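Local coordinates for protein 2-polyprenyl-6-methoxyphenol hydroxylase-like FAD-dependent oxidoreductase (Streptomyces sp. NRRL 11266, PDB 6UI5) that binds flavin-adenine dinucleotide as a member of the FAD-dependent oxidoreductases, pairing a Rossmann-type FAD-binding domain with a thioredoxin-like C-terminal domain, at residues D183-R188 with P211-D215; V191-Q195 with T249-K254; L435-A441 with R455-V459; L462-L466 with W476-G480. One frame throughout, in Å; residues are numbered along the deposited sequence.

Contact 1: residues D183-R188 with P211-D215; sequences DVAINR and PLSPD
The carbonyl oxygen of Asp215 is held by two consecutive residues at the end of strand 176-185 and just past it. Ile186 N donates to Asp215 O at 2.7 Å, a fairly straight bond (160° at the hydrogen), and Ala185 CA adds a CA-H...O contact to Asp215 O at 3.3 Å. The carbonyl of Ile186 in turn receives a CA-H...O contact from Asp215 CA. The two facing carbonyl oxygens, Ile186 O and Asp215 O, come doubtfully close.

Arg188 carries most of the side-chain contact. CG stands anti to the backbone N (chi1 178°), which sends the chain across the two prolines of 211-215. Arg188 CB lies 3.2 Å from Pro214 O. Farther out, Arg188 CD rests on Pro211 CB at 3.5 Å, the two side chains crossing at about a right angle. At the end of the chain, Arg188 NH2 lies 3.6 Å from Pro214 CG, the proline carbon meeting the edge of the guanidinium near its plane rather than a face.

At the other end, the buried carboxylate of Asp183 touches the tip of Leu212, with Asp183 OD1 and Leu212 CD1 3.7 Å apart. The same OD1 makes a salt bridge to Arg218 on strand 216-225, which places the carboxylate in the antiparallel sheet of the FAD-binding domain.

The loop after strand 206-211 is thus tied to the end of strand 176-185 by one backbone hydrogen bond, while Arg188 adds packing by its stem and by the edge of its guanidinium, with no hydrogen bond to this loop.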
loop_
_atom_site.group_PDB
_atom_site.type_symbol
_atom_site.label_atom_id
_atom_site.label_comp_id
_atom_site.label_asym_id
_atom_site.label_seq_id
_atom_site.Cartn_x
_atom_site.Cartn_y
_atom_site.Cartn_z
ATOM N N ASP A 183 -33.794 -10.950 -2.233
ATOM C CA ASP A 183 -34.213 -11.775 -3.365
ATOM C C ASP A 183 -35.555 -11.301 -3.919
ATOM O O ASP A 183 -36.583 -11.356 -3.232
ATOM C CB ASP A 183 -34.294 -13.247 -2.981
ATOM C CG ASP A 183 -33.070 -13.709 -2.168
ATOM O OD1 ASP A 183 -32.040 -14.020 -2.804
ATOM O OD2 ASP A 183 -33.148 -13.811 -0.922
ATOM N N VAL A 184 -35.545 -10.845 -5.152
ATOM C CA VAL A 184 -36.764 -10.595 -5.906
ATOM C C VAL A 184 -37.178 -11.879 -6.609
ATOM O O VAL A 184 -36.343 -12.697 -6.992
ATOM C CB VAL A 184 -36.570 -9.443 -6.920
ATOM C CG1 VAL A 184 -36.058 -8.202 -6.224
ATOM C CG2 VAL A 184 -35.631 -9.885 -8.048
ATOM N N ALA A 185 -38.480 -12.075 -6.771
ATOM C CA ALA A 185 -38.936 -12.982 -7.806
ATOM C C ALA A 185 -39.103 -12.205 -9.096
ATOM O O ALA A 185 -39.526 -11.049 -9.102
ATOM C CB ALA A 185 -40.238 -13.682 -7.449
ATOM N N ILE A 186 -38.732 -12.850 -10.189
ATOM C CA ILE A 186 -38.532 -12.168 -11.452
ATOM C C ILE A 186 -38.162 -13.260 -12.437
ATOM O O ILE A 186 -37.428 -14.195 -12.092
ATOM C CB ILE A 186 -37.455 -11.063 -11.327
ATOM C CG1 ILE A 186 -37.564 -10.070 -12.470
ATOM C CG2 ILE A 186 -36.059 -11.640 -11.278
ATOM C CD1 ILE A 186 -38.945 -9.641 -12.644
ATOM N N ASN A 187 -38.727 -13.197 -13.637
ATOM C CA ASN A 187 -38.353 -14.118 -14.699
ATOM C C ASN A 187 -36.827 -14.160 -14.790
ATOM O O ASN A 187 -36.151 -13.287 -14.237
ATOM C CB ASN A 187 -39.026 -13.660 -16.001
ATOM C CG ASN A 187 -38.997 -14.707 -17.087
ATOM O OD1 ASN A 187 -38.515 -15.820 -16.889
ATOM N ND2 ASN A 187 -39.529 -14.353 -18.251
ATOM N N ARG A 188 -36.245 -15.151 -15.458
ATOM C CA ARG A 188 -34.802 -15.136 -15.670
ATOM C C ARG A 188 -34.454 -14.911 -17.134
ATOM O O ARG A 188 -33.851 -13.888 -17.475
ATOM C CB ARG A 188 -34.149 -16.427 -15.149
ATOM C CG ARG A 188 -32.635 -16.504 -15.376
ATOM C CD ARG A 188 -31.954 -17.374 -14.319
ATOM N NE ARG A 188 -30.815 -18.130 -14.844
ATOM C CZ ARG A 188 -30.684 -19.452 -14.757
ATOM N NH1 ARG A 188 -29.612 -20.048 -15.270
ATOM N NH2 ARG A 188 -31.615 -20.181 -14.153
ATOM N N PRO A 211 -28.838 -14.845 -10.141
ATOM C CA PRO A 211 -30.052 -15.645 -9.997
ATOM C C PRO A 211 -29.781 -16.935 -9.244
ATOM O O PRO A 211 -28.684 -17.490 -9.275
ATOM C CB PRO A 211 -30.456 -15.921 -11.453
ATOM C CG PRO A 211 -29.549 -15.026 -12.303
ATOM C CD PRO A 211 -28.302 -14.918 -11.502
ATOM N N LEU A 212 -30.814 -17.402 -8.545
ATOM C CA LEU A 212 -30.715 -18.618 -7.748
ATOM C C LEU A 212 -31.399 -19.774 -8.468
ATOM O O LEU A 212 -30.745 -20.738 -8.876
ATOM C CB LEU A 212 -31.329 -18.406 -6.361
ATOM C CG LEU A 212 -30.587 -17.502 -5.368
ATOM C CD1 LEU A 212 -30.829 -16.053 -5.685
ATOM C CD2 LEU A 212 -31.016 -17.803 -3.941
ATOM N N SER A 213 -32.711 -19.687 -8.603
ATOM C CA SER A 213 -33.519 -20.523 -9.468
ATOM C C SER A 213 -33.978 -19.681 -10.653
ATOM O O SER A 213 -33.778 -18.462 -10.670
ATOM C CB SER A 213 -34.718 -21.087 -8.690
ATOM O OG SER A 213 -35.605 -20.060 -8.283
ATOM N N PRO A 214 -34.574 -20.292 -11.685
ATOM C CA PRO A 214 -34.980 -19.495 -12.855
ATOM C C PRO A 214 -36.075 -18.478 -12.573
ATOM O O PRO A 214 -36.487 -17.766 -13.498
ATOM C CB PRO A 214 -35.458 -20.561 -13.852
ATOM C CG PRO A 214 -34.760 -21.805 -13.431
ATOM C CD PRO A 214 -34.730 -21.735 -11.940
ATOM N N ASP A 215 -36.554 -18.373 -11.331
ATOM C CA ASP A 215 -37.597 -17.421 -10.981
ATOM C C ASP A 215 -37.203 -16.440 -9.887
ATOM O O ASP A 215 -37.844 -15.391 -9.767
ATOM C CB ASP A 215 -38.873 -18.161 -10.541
ATOM C CG ASP A 215 -39.364 -19.145 -11.585
ATOM O OD1 ASP A 215 -39.132 -18.908 -12.789
ATOM O OD2 ASP A 215 -39.982 -20.159 -11.202
#

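Contact 2: residues V191-Q195 with T249-K254; sequences VAPEQ and TGKELK. Unlike the reference sequence in segment 191-195: Pro193 (reference Arg).
Val191 packs against the chain of Lys254. Val191 CG2, anti to its own backbone N, approaches Lys254 CB at 3.3 Å. The lysine chain bends at chi3 (65°) and folds back over the valine, so that its polar end also lies there, Lys254 NZ 3.5 Å from Val191 CB; the two side chains cross at about a right angle.

Mixed polar and apolar contacts follow. Gln195 CG packs on Thr249 OG1 at 3.3 Å, and the same hydroxyl oxygen lies 3.3 Å from Glu194 CB. The amide of Gln195 reaches farther along the loop: Gln195 NE2 is 3.6 Å from Glu252 C, and Gln195 OE1 is 4.0 Å from Leu253 CD1. These are van der Waals meetings.

The charged pair stays apart at its ends. Glu194 OE2 touches the lysine stem at Lys251 CD, 3.1 Å away, whereas Glu194 OE2 and Lys251 NZ are 4.6 Å apart, not in contact, so any attraction is probably modest.

Thr249 is the last residue of helix 238-249, and the loop from Gly250 leads to strand 257-271. Through Gln195, which touches Val245 as well as Thr249, the loop at 191-195 lies against the C-terminal part of that helix; Leu253 separately folds back on its Leu241.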
loop_
_atom_site.group_PDB
_atom_site.type_symbol
_atom_site.label_atom_id
_atom_site.label_comp_id
_atom_site.label_asym_id
_atom_site.label_seq_id
_atom_site.Cartn_x
_atom_site.Cartn_y
_atom_site.Cartn_z
ATOM N N VAL A 191 -34.767 -11.351 -18.917
ATOM C CA VAL A 191 -35.244 -10.250 -18.090
ATOM C C VAL A 191 -34.115 -10.015 -17.094
ATOM O O VAL A 191 -34.305 -9.552 -15.964
ATOM C CB VAL A 191 -36.590 -10.607 -17.450
ATOM C CG1 VAL A 191 -36.402 -11.842 -16.753
ATOM C CG2 VAL A 191 -37.085 -9.529 -16.517
ATOM N N ALA A 192 -32.930 -10.386 -17.522
ATOM C CA ALA A 192 -31.664 -10.060 -16.904
ATOM C C ALA A 192 -30.711 -9.788 -18.057
ATOM O O ALA A 192 -30.353 -10.709 -18.799
ATOM C CB ALA A 192 -31.173 -11.195 -16.004
ATOM N N PRO A 193 -30.359 -8.533 -18.288
ATOM C CA PRO A 193 -29.486 -8.186 -19.421
ATOM C C PRO A 193 -28.079 -7.816 -18.989
ATOM O O PRO A 193 -27.236 -8.660 -18.720
ATOM C CB PRO A 193 -30.199 -6.975 -20.032
ATOM C CG PRO A 193 -30.905 -6.326 -18.842
ATOM C CD PRO A 193 -31.233 -7.421 -17.878
ATOM N N GLU A 194 -27.824 -6.504 -19.031
ATOM C CA GLU A 194 -26.758 -5.883 -18.252
ATOM C C GLU A 194 -26.745 -6.410 -16.828
ATOM O O GLU A 194 -25.684 -6.774 -16.302
ATOM C CB GLU A 194 -26.959 -4.363 -18.204
ATOM C CG GLU A 194 -27.026 -3.627 -19.526
ATOM C CD GLU A 194 -28.261 -4.003 -20.336
ATOM O OE1 GLU A 194 -28.076 -4.574 -21.428
ATOM O OE2 GLU A 194 -29.395 -3.784 -19.869
ATOM N N GLN A 195 -27.927 -6.499 -16.205
ATOM C CA GLN A 195 -28.085 -6.704 -14.767
ATOM C C GLN A 195 -27.651 -8.102 -14.349
ATOM O O GLN A 195 -27.977 -8.560 -13.248
ATOM C CB GLN A 195 -29.535 -6.433 -14.360
ATOM C CG GLN A 195 -30.199 -5.252 -15.085
ATOM C CD GLN A 195 -31.725 -5.349 -15.120
ATOM O OE1 GLN A 195 -32.296 -6.456 -15.143
ATOM N NE2 GLN A 195 -32.398 -4.183 -15.168
ATOM N N THR A 249 -27.846 0.144 -13.340
ATOM C CA THR A 249 -27.701 -0.602 -14.586
ATOM C C THR A 249 -28.052 0.248 -15.807
ATOM O O THR A 249 -27.494 0.032 -16.887
ATOM C CB THR A 249 -28.561 -1.868 -14.556
ATOM O OG1 THR A 249 -28.323 -2.642 -15.739
ATOM C CG2 THR A 249 -30.022 -1.511 -14.534
ATOM N N GLY A 250 -28.952 1.218 -15.665
ATOM C CA GLY A 250 -29.436 1.998 -16.789
ATOM C C GLY A 250 -30.784 1.560 -17.328
ATOM O O GLY A 250 -31.481 2.364 -17.954
ATOM N N LYS A 251 -31.165 0.313 -17.110
ATOM C CA LYS A 251 -32.466 -0.204 -17.494
ATOM C C LYS A 251 -33.303 -0.426 -16.239
ATOM O O LYS A 251 -32.857 -0.171 -15.120
ATOM C CB LYS A 251 -32.298 -1.489 -18.305
ATOM C CG LYS A 251 -32.034 -1.262 -19.786
ATOM C CD LYS A 251 -32.156 -2.576 -20.540
ATOM C CE LYS A 251 -32.748 -2.394 -21.934
ATOM N NZ LYS A 251 -33.174 -3.704 -22.527
ATOM N N GLU A 252 -34.532 -0.908 -16.408
ATOM C CA GLU A 252 -35.320 -1.257 -15.235
ATOM C C GLU A 252 -35.654 -2.740 -15.218
ATOM O O GLU A 252 -35.832 -3.379 -16.258
ATOM C CB GLU A 252 -36.607 -0.441 -15.112
ATOM C CG GLU A 252 -37.178 -0.559 -13.699
ATOM C CD GLU A 252 -38.128 0.544 -13.330
ATOM O OE1 GLU A 252 -38.469 0.642 -12.132
ATOM O OE2 GLU A 252 -38.529 1.312 -14.228
ATOM N N LEU A 253 -35.742 -3.253 -13.996
ATOM C CA LEU A 253 -35.986 -4.654 -13.708
ATOM C C LEU A 253 -37.478 -4.942 -13.808
ATOM O O LEU A 253 -38.284 -4.259 -13.172
ATOM C CB LEU A 253 -35.459 -4.933 -12.300
ATOM C CG LEU A 253 -35.635 -6.221 -11.531
ATOM C CD1 LEU A 253 -34.447 -7.130 -11.826
ATOM C CD2 LEU A 253 -35.689 -5.846 -10.064
ATOM N N LYS A 254 -37.851 -5.960 -14.585
ATOM C CA LYS A 254 -39.260 -6.225 -14.877
ATOM C C LYS A 254 -39.976 -6.794 -13.652
ATOM O O LYS A 254 -40.739 -7.760 -13.765
ATOM C CB LYS A 254 -39.364 -7.175 -16.079
ATOM C CG LYS A 254 -40.711 -7.235 -16.796
ATOM C CD LYS A 254 -40.665 -8.266 -17.926
ATOM C CE LYS A 254 -40.465 -9.678 -17.375
ATOM N NZ LYS A 254 -39.934 -10.641 -18.383
#

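Contact 3: residues L435-A441 with R455-V459; sequences LSGDASA and RAQPV
Leu435 overlaps Ala456 and Val459 with its two methyl branches: Leu435 CD2 lies 3.8 Å from Ala456 CB, and Leu435 CD1 lies 3.9 Å from Val459 CG2. The contact brings together the ends of the parallel neighbours 430-434 and 451-455 in the mixed sheet of the thioredoxin-like C-terminal domain. Leu435 also touches Leu466 on strand 465-468, while Ala456 and Val459 both pack on Ile412.

The backbones add polar contacts. Ala456 O accepts a weak, bent hydrogen bond from Gly437 N at 3.2 Å and a CA-H...O contact from Leu435 CA at 3.4 Å; Leu435 O receives a further CA-H...O contact from Pro458 CA.

Inside 435-441 the chain curls round Ser436. Its OG accepts nearly straight bonds (165° each) from Asp438 N and Ser440 N, the former making an ST turn, and is also hydrogen-bonded to Asp434.

Arg455 closes the other end. Its chain bends at chi2 (-82°) and lays the guanidinium under Ala439, whose CB sits over one face, offset toward the rim. NH1 has two partners, a salt bridge to Asp434 and the carbonyl of Ala441. In the latter bond Arg455 NH1 meets Ala441 O at 3.1 Å, almost straight, with the oxygen lying in the guanidinium plane.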
loop_
_atom_site.group_PDB
_atom_site.type_symbol
_atom_site.label_atom_id
_atom_site.label_comp_id
_atom_site.label_asym_id
_atom_site.label_seq_id
_atom_site.Cartn_x
_atom_site.Cartn_y
_atom_site.Cartn_z
ATOM N N LEU A 435 3.750 -37.810 10.957
ATOM C CA LEU A 435 3.900 -38.167 9.550
ATOM C C LEU A 435 5.194 -38.968 9.258
ATOM O O LEU A 435 5.671 -38.992 8.105
ATOM C CB LEU A 435 3.852 -36.903 8.686
ATOM C CG LEU A 435 2.736 -35.883 8.971
ATOM C CD1 LEU A 435 2.749 -34.700 7.998
ATOM C CD2 LEU A 435 1.361 -36.544 8.973
ATOM N N SER A 436 5.770 -39.649 10.258
ATOM C CA SER A 436 7.030 -40.345 10.015
ATOM C C SER A 436 6.848 -41.497 9.048
ATOM O O SER A 436 7.732 -41.775 8.231
ATOM C CB SER A 436 7.615 -40.871 11.318
ATOM O OG SER A 436 6.732 -41.802 11.917
ATOM N N GLY A 437 5.715 -42.184 9.131
ATOM C CA GLY A 437 5.527 -43.444 8.452
ATOM C C GLY A 437 5.894 -44.664 9.272
ATOM O O GLY A 437 5.618 -45.786 8.829
ATOM N N ASP A 438 6.487 -44.479 10.463
ATOM C CA ASP A 438 6.935 -45.584 11.310
ATOM C C ASP A 438 6.396 -45.521 12.729
ATOM O O ASP A 438 6.759 -46.378 13.544
ATOM C CB ASP A 438 8.470 -45.623 11.418
ATOM C CG ASP A 438 9.155 -45.376 10.110
ATOM O OD1 ASP A 438 8.831 -46.088 9.133
ATOM O OD2 ASP A 438 10.024 -44.472 10.069
ATOM N N ALA A 439 5.584 -44.518 13.054
ATOM C CA ALA A 439 5.252 -44.189 14.440
ATOM C C ALA A 439 6.521 -43.916 15.256
ATOM O O ALA A 439 6.645 -44.336 16.410
ATOM C CB ALA A 439 4.391 -45.275 15.090
ATOM N N SER A 440 7.463 -43.185 14.644
ATOM C CA SER A 440 8.721 -42.785 15.271
ATOM C C SER A 440 8.560 -41.653 16.288
ATOM O O SER A 440 9.532 -41.334 16.983
ATOM C CB SER A 440 9.715 -42.338 14.195
ATOM O OG SER A 440 9.630 -43.145 13.031
ATOM N N ALA A 441 7.393 -41.012 16.378
ATOM C CA ALA A 441 7.244 -39.871 17.272
ATOM C C ALA A 441 6.935 -40.365 18.679
ATOM O O ALA A 441 6.202 -41.343 18.858
ATOM C CB ALA A 441 6.155 -38.923 16.779
ATOM N N ARG A 455 -1.062 -41.247 13.241
ATOM C CA ARG A 455 0.122 -41.796 12.581
ATOM C C ARG A 455 -0.158 -41.950 11.096
ATOM O O ARG A 455 -1.018 -42.740 10.695
ATOM C CB ARG A 455 0.509 -43.159 13.156
ATOM C CG ARG A 455 0.451 -43.282 14.655
ATOM C CD ARG A 455 1.706 -42.723 15.319
ATOM N NE ARG A 455 1.723 -43.077 16.739
ATOM C CZ ARG A 455 2.692 -42.758 17.587
ATOM N NH1 ARG A 455 3.754 -42.075 17.160
ATOM N NH2 ARG A 455 2.604 -43.140 18.858
ATOM N N ALA A 456 0.574 -41.210 10.283
ATOM C CA ALA A 456 0.292 -41.156 8.861
ATOM C C ALA A 456 1.591 -41.224 8.070
ATOM O O ALA A 456 2.701 -41.238 8.623
ATOM C CB ALA A 456 -0.484 -39.877 8.502
ATOM N N GLN A 457 1.433 -41.230 6.766
ATOM C CA GLN A 457 2.531 -41.302 5.837
ATOM C C GLN A 457 3.141 -39.927 5.615
ATOM O O GLN A 457 2.485 -38.909 5.840
ATOM C CB GLN A 457 2.063 -41.931 4.534
ATOM C CG GLN A 457 1.695 -43.386 4.824
ATOM C CD GLN A 457 2.965 -44.205 5.012
ATOM O OE1 GLN A 457 3.820 -44.233 4.125
ATOM N NE2 GLN A 457 3.108 -44.842 6.177
ATOM N N PRO A 458 4.431 -39.867 5.285
ATOM C CA PRO A 458 5.064 -38.562 5.088
ATOM C C PRO A 458 4.356 -37.787 3.993
ATOM O O PRO A 458 3.874 -38.351 3.012
ATOM C CB PRO A 458 6.508 -38.921 4.703
ATOM C CG PRO A 458 6.456 -40.331 4.262
ATOM C CD PRO A 458 5.392 -40.974 5.097
ATOM N N VAL A 459 4.267 -36.479 4.182
ATOM C CA VAL A 459 3.545 -35.599 3.279
ATOM C C VAL A 459 4.556 -34.634 2.679
ATOM O O VAL A 459 5.266 -33.956 3.426
ATOM C CB VAL A 459 2.418 -34.834 3.998
ATOM C CG1 VAL A 459 1.805 -33.754 3.086
ATOM C CG2 VAL A 459 1.378 -35.827 4.521
#

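Contact 4: residues L462-L466 with W476-G480; sequences LPGTL and WHDGG
The open end of the beta hairpin 465-468/474-477 is where this contact lies, with Leu466 and His477 facing each other as an antiparallel non-hydrogen-bonded pair. Around this pair the backbones exchange CA-H...O contacts, Leu466 CA with Trp476 O and His477 CA with Thr465 O. Just beyond it Asp478 N gives a weak hydrogen bond to Thr465 O at 3.4 Å.

The carboxylate of Asp478 then takes over from the strands. CG sits between the backbone N and the carbonyl carbon (chi1 62°), which turns the acid back onto Gly464 and Thr465, at the start of the opposite strand. Asp478 OD1 receives Thr465 N at 3.0 Å, from above the carboxylate plane, and a weaker, bent bond from Gly464 N at 3.2 Å. Asp478 OD2 is the acceptor for Thr465 OG1, but their separation is implausibly short and its exact value doubtful. One carboxylate oxygen thus serves two consecutive amides, one of them weakly.

Thr465 turns its methyl the other way: CG2 meets the edge of the indole, 3.5 Å from Trp476 CZ3. Trp476 also packs on helix 484-495 and bonds through NE1 to Gly483 O. Pro463 CG stands 3.8 Å from His477 CB, crossing the histidine at about a right angle. The imidazole is held at both nitrogens, ND1 accepting from Gly479 N at 3.0 Å and NE2 bonded to Asp400.

A hairpin at the sheet's margin, followed by a helix that packs against it, is the closing beta-beta-alpha element characteristic of thioredoxin-like domains.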
loop_
_atom_site.group_PDB
_atom_site.type_symbol
_atom_site.label_atom_id
_atom_site.label_comp_id
_atom_site.label_asym_id
_atom_site.label_seq_id
_atom_site.Cartn_x
_atom_site.Cartn_y
_atom_site.Cartn_z
ATOM N N LEU A 462 5.822 -30.880 4.158
ATOM C CA LEU A 462 5.451 -30.759 5.554
ATOM C C LEU A 462 6.488 -31.474 6.412
ATOM O O LEU A 462 7.048 -32.507 6.004
ATOM C CB LEU A 462 4.066 -31.373 5.807
ATOM C CG LEU A 462 2.836 -30.572 5.366
ATOM C CD1 LEU A 462 1.600 -31.241 5.925
ATOM C CD2 LEU A 462 2.913 -29.106 5.805
ATOM N N PRO A 463 6.757 -30.965 7.607
ATOM C CA PRO A 463 7.715 -31.650 8.495
ATOM C C PRO A 463 7.240 -33.037 8.889
ATOM O O PRO A 463 6.153 -33.464 8.486
ATOM C CB PRO A 463 7.774 -30.734 9.719
ATOM C CG PRO A 463 6.375 -30.053 9.709
ATOM C CD PRO A 463 6.174 -29.772 8.238
ATOM N N GLY A 464 8.037 -33.725 9.715
ATOM C CA GLY A 464 7.713 -35.087 10.096
ATOM C C GLY A 464 6.713 -35.190 11.224
ATOM O O GLY A 464 5.983 -36.185 11.307
ATOM N N THR A 465 6.652 -34.178 12.095
ATOM C CA THR A 465 5.748 -34.169 13.242
ATOM C C THR A 465 5.125 -32.779 13.381
ATOM O O THR A 465 5.746 -31.771 13.031
ATOM C CB THR A 465 6.501 -34.578 14.538
ATOM O OG1 THR A 465 7.548 -35.518 14.217
ATOM C CG2 THR A 465 5.554 -35.208 15.589
ATOM N N LEU A 466 3.889 -32.722 13.882
ATOM C CA LEU A 466 3.220 -31.432 14.082
ATOM C C LEU A 466 2.210 -31.571 15.209
ATOM O O LEU A 466 1.630 -32.646 15.429
ATOM C CB LEU A 466 2.499 -30.898 12.822
ATOM C CG LEU A 466 3.231 -30.726 11.463
ATOM C CD1 LEU A 466 3.069 -31.934 10.558
ATOM C CD2 LEU A 466 2.867 -29.481 10.697
ATOM N N TRP A 476 3.308 -26.273 17.063
ATOM C CA TRP A 476 4.629 -26.882 17.156
ATOM C C TRP A 476 4.818 -27.823 15.980
ATOM O O TRP A 476 3.873 -28.503 15.556
ATOM C CB TRP A 476 4.804 -27.665 18.469
ATOM C CG TRP A 476 6.050 -28.535 18.550
ATOM C CD1 TRP A 476 7.235 -28.222 19.176
ATOM C CD2 TRP A 476 6.221 -29.858 18.025
ATOM N NE1 TRP A 476 8.121 -29.258 19.066
ATOM C CE2 TRP A 476 7.533 -30.275 18.363
ATOM C CE3 TRP A 476 5.395 -30.733 17.313
ATOM C CZ2 TRP A 476 8.043 -31.527 17.999
ATOM C CZ3 TRP A 476 5.900 -31.973 16.949
ATOM C CH2 TRP A 476 7.215 -32.363 17.298
ATOM N N HIS A 477 6.044 -27.874 15.488
ATOM C CA HIS A 477 6.454 -28.870 14.508
ATOM C C HIS A 477 7.981 -28.989 14.562
ATOM O O HIS A 477 8.661 -28.119 15.109
ATOM C CB HIS A 477 5.942 -28.481 13.126
ATOM C CG HIS A 477 6.681 -27.335 12.514
ATOM N ND1 HIS A 477 8.045 -27.361 12.293
ATOM C CD2 HIS A 477 6.251 -26.124 12.082
ATOM C CE1 HIS A 477 8.420 -26.218 11.750
ATOM N NE2 HIS A 477 7.352 -25.453 11.601
ATOM N N ASP A 478 8.523 -30.055 13.942
ATOM C CA ASP A 478 9.956 -30.373 14.032
ATOM C C ASP A 478 10.699 -30.226 12.706
ATOM O O ASP A 478 11.630 -30.978 12.438
ATOM C CB ASP A 478 10.178 -31.791 14.563
ATOM C CG ASP A 478 9.575 -32.883 13.651
ATOM O OD1 ASP A 478 9.148 -32.577 12.521
ATOM O OD2 ASP A 478 9.511 -34.062 14.066
ATOM N N GLY A 479 10.282 -29.305 11.855
ATOM C CA GLY A 479 10.986 -29.058 10.611
ATOM C C GLY A 479 11.918 -27.858 10.689
ATOM O O GLY A 479 12.669 -27.585 9.745
ATOM N N GLY A 480 11.837 -27.103 11.787
ATOM C CA GLY A 480 12.896 -26.186 12.155
ATOM C C GLY A 480 13.809 -26.892 13.143
ATOM O O GLY A 480 14.146 -28.068 12.956
#

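Overall arrangement
From the N terminus, contact 1 opens at the end of strand 176-185 and contact 2 opens a few residues later. Contact 1 closes at 211-215, contact 2 only at 249-254, so the two cross. Their centres are 13 Å apart and they touch through Ile186, which packs on Val191. Together they join strand ends and loops of the antiparallel sheet to the end of helix 238-249. In the C-terminal domain, in series, contact 3 closes the excursion that contains strand 451-455, and contact 4 closes the hairpin. Leu435 N and Gly464 O, 2.8 Å apart, probably bond where strand 430-434 ends and strand 465-468 begins. Contacts 2 and 3 lie on opposite sides of the chain's centre, their own centres 58 Å apart.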